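Local coordinates for protein carbohydrate esterase family 2 (CE2) (Chaetomium olivicolor, PDB 4XVH) that probably hydrolyses acetyl esters on plant cell-wall xylan, as a carbohydrate esterase of family 2 with an SGNH-type catalytic domain, at residues A[117-122]-A[212-217]. Sequence-based numbering, arbitrary orientation.
With PEU (2,5,8,11,14,17,20,23,26,29,32,35,38,41,44,47,50,53,56,59,62,65,68,71,74,77,80-heptacosaoxadooctacontan-82-ol), chain C.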
# COMPACT_ATOMS: atom_id res chain seq x y z
N ASP A 117 1.49 7.22 0.72
CA ASP A 117 0.52 8.01 -0.02
C ASP A 117 0.25 7.37 -1.39
O ASP A 117 0.28 6.16 -1.53
CB ASP A 117 1.04 9.44 -0.19
CG ASP A 117 2.46 9.49 -0.78
OD1 ASP A 117 2.85 8.60 -1.56
OD2 ASP A 117 3.20 10.44 -0.45
N SER A 118 0.04 8.21 -2.40
CA SER A 118 -0.33 7.70 -3.72
C SER A 118 0.77 6.77 -4.29
O SER A 118 0.50 5.85 -5.06
CB SER A 118 -0.57 8.89 -4.67
OG SER A 118 0.66 9.57 -4.86
N ILE A 119 2.03 7.03 -3.93
CA ILE A 119 3.13 6.21 -4.44
C ILE A 119 3.02 4.78 -3.88
O ILE A 119 3.26 3.77 -4.60
CB ILE A 119 4.49 6.85 -4.06
CG1 ILE A 119 4.55 8.27 -4.66
CG2 ILE A 119 5.67 5.98 -4.55
CD1 ILE A 119 5.74 9.09 -4.14
N THR A 120 2.61 4.69 -2.63
CA THR A 120 2.45 3.40 -1.97
C THR A 120 1.16 2.72 -2.39
O THR A 120 1.09 1.48 -2.47
CB THR A 120 2.54 3.61 -0.45
OG1 THR A 120 3.84 4.14 -0.17
CG2 THR A 120 2.31 2.35 0.34
N VAL A 121 0.14 3.51 -2.69
CA VAL A 121 -1.06 2.97 -3.29
C VAL A 121 -0.75 2.28 -4.62
O VAL A 121 -1.19 1.16 -4.87
CB VAL A 121 -2.11 4.06 -3.57
CG1 VAL A 121 -3.23 3.51 -4.48
CG2 VAL A 121 -2.69 4.62 -2.26
N GLY A 122 0.02 2.98 -5.46
CA GLY A 122 0.15 2.58 -6.84
C GLY A 122 -0.68 3.42 -7.79
O GLY A 122 -1.09 2.95 -8.83
N LEU A 212 6.40 8.86 3.23
CA LEU A 212 5.55 10.03 3.34
C LEU A 212 6.38 11.30 3.27
O LEU A 212 7.52 11.34 3.79
CB LEU A 212 4.78 10.01 4.67
CG LEU A 212 3.73 8.93 4.84
CD1 LEU A 212 3.31 8.93 6.31
CD2 LEU A 212 2.53 9.25 3.93
N GLY A 213 5.82 12.33 2.65
CA GLY A 213 6.52 13.62 2.56
C GLY A 213 6.34 14.26 1.20
O GLY A 213 6.52 15.46 1.04
N THR A 214 6.00 13.46 0.18
CA THR A 214 5.77 14.05 -1.14
C THR A 214 4.69 15.14 -1.02
O THR A 214 4.87 16.25 -1.51
CB THR A 214 5.36 13.00 -2.16
OG1 THR A 214 6.40 12.03 -2.26
CG2 THR A 214 5.10 13.65 -3.55
N ASN A 215 3.58 14.83 -0.36
CA ASN A 215 2.53 15.83 -0.19
C ASN A 215 2.89 16.95 0.80
O ASN A 215 2.52 18.13 0.58
CB ASN A 215 1.24 15.13 0.24
CG ASN A 215 0.73 14.18 -0.85
OD1 ASN A 215 0.50 14.61 -1.97
ND2 ASN A 215 0.63 12.90 -0.55
N ASP A 216 3.62 16.62 1.86
CA ASP A 216 3.97 17.61 2.87
C ASP A 216 4.80 18.74 2.25
O ASP A 216 4.66 19.94 2.59
CB ASP A 216 4.76 16.95 4.02
CG ASP A 216 4.00 15.79 4.65
OD1 ASP A 216 3.82 14.78 3.96
OD2 ASP A 216 3.56 15.91 5.82
N PHE A 217 5.68 18.35 1.33
CA PHE A 217 6.61 19.31 0.74
C PHE A 217 5.97 20.23 -0.30
O PHE A 217 6.48 21.30 -0.60
CB PHE A 217 7.80 18.57 0.16
CG PHE A 217 8.94 18.44 1.15
CD1 PHE A 217 8.92 17.46 2.13
CD2 PHE A 217 10.00 19.30 1.11
CE1 PHE A 217 9.97 17.37 3.05
CE2 PHE A 217 11.05 19.20 2.01
CZ PHE A 217 11.03 18.22 2.97
CAA PEU C . -16.69 7.35 -3.38
OAB PEU C . -16.20 8.53 -4.05
CAC PEU C . -16.65 9.78 -3.42
CAD PEU C . -16.23 11.18 -4.00
OAE PEU C . -16.68 11.40 -5.37
CAF PEU C . -16.10 10.47 -6.34
CAG PEU C . -14.63 10.59 -6.78
OAH PEU C . -13.61 10.58 -5.77
CAI PEU C . -12.28 10.51 -6.37
CAJ PEU C . -11.15 10.77 -5.37
OAK PEU C . -9.86 10.65 -6.00
CAL PEU C . -8.86 11.32 -5.20
CAM PEU C . -7.45 11.27 -5.78
OAN PEU C . -6.73 12.19 -4.94
CAO PEU C . -5.36 12.42 -5.36
CAP PEU C . -5.15 13.75 -4.66
OAQ PEU C . -3.96 14.58 -4.67
CAR PEU C . -3.39 14.96 -5.96
CAS PEU C . -2.54 13.97 -6.79
OAT PEU C . -1.29 13.54 -6.13
CAU PEU C . -1.43 12.81 -4.88
CAV PEU C . -0.06 12.44 -4.27
OAW PEU C . -0.08 11.68 -3.03
O HOH W 1 5.95 10.39 -0.21
O HOH W 2 3.16 12.26 1.44
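Asp117 touches Asn215 and Thr214, and two waters carry the polar link between segments 117-122 and 212-217. One water donates to Asp117 OD2 at 2.6 Å and accepts from the backbone N of Gly213 at 2.9 Å, from Asn215 N and, weakly, from Asn215 ND2. Glycine fits at 213 because, at its backbone angles, a CB would press on the carbonyl O of Leu212. A second water joins Asp117 OD2 to Thr214 OG1, its distance to that hydroxyl being 2.7 Å; the threonine hydroxyl also bonds Ser256.

Aspartate suits this place because its two oxygens divide the work. With CG set between the backbone N and carbonyl carbon (chi1 52°), OD1 turns back to N-cap helix 118-121, accepting from Ile119 N at 3.0 Å, while OD2 reaches the waters. An alanine here would probably leave both waters without their shared acceptor and the helix without its capping bond.

Van der Waals contacts fill in around this. Asp117 CB lies 3.5 Å from Asn215 ND2, carboxylate and amide planes standing 79° apart. Branched aliphatic chains suit the flanks: Ile119 CD1 meets Thr214 OG1 at 3.6 Å, and Leu212 CD2 packs near Asp117 N.

The amide of Asn215 supplies N-H groups to Lys164 O and, from ND2 at 2.9 Å, to OAW of the bound polyether, which Gly163 N also bonds. This is consistent with Ser118 as nucleophile, hydrogen-bonded to His306, and Asn215 and Gly163 lining the oxyanion hole, as in other SGNH hydrolases.

Both segments follow the C-terminal ends of adjacent parallel strands, 111-116 and 207-211. Thr120 packs on strand 155-160, and Phe217 against helix 270-285.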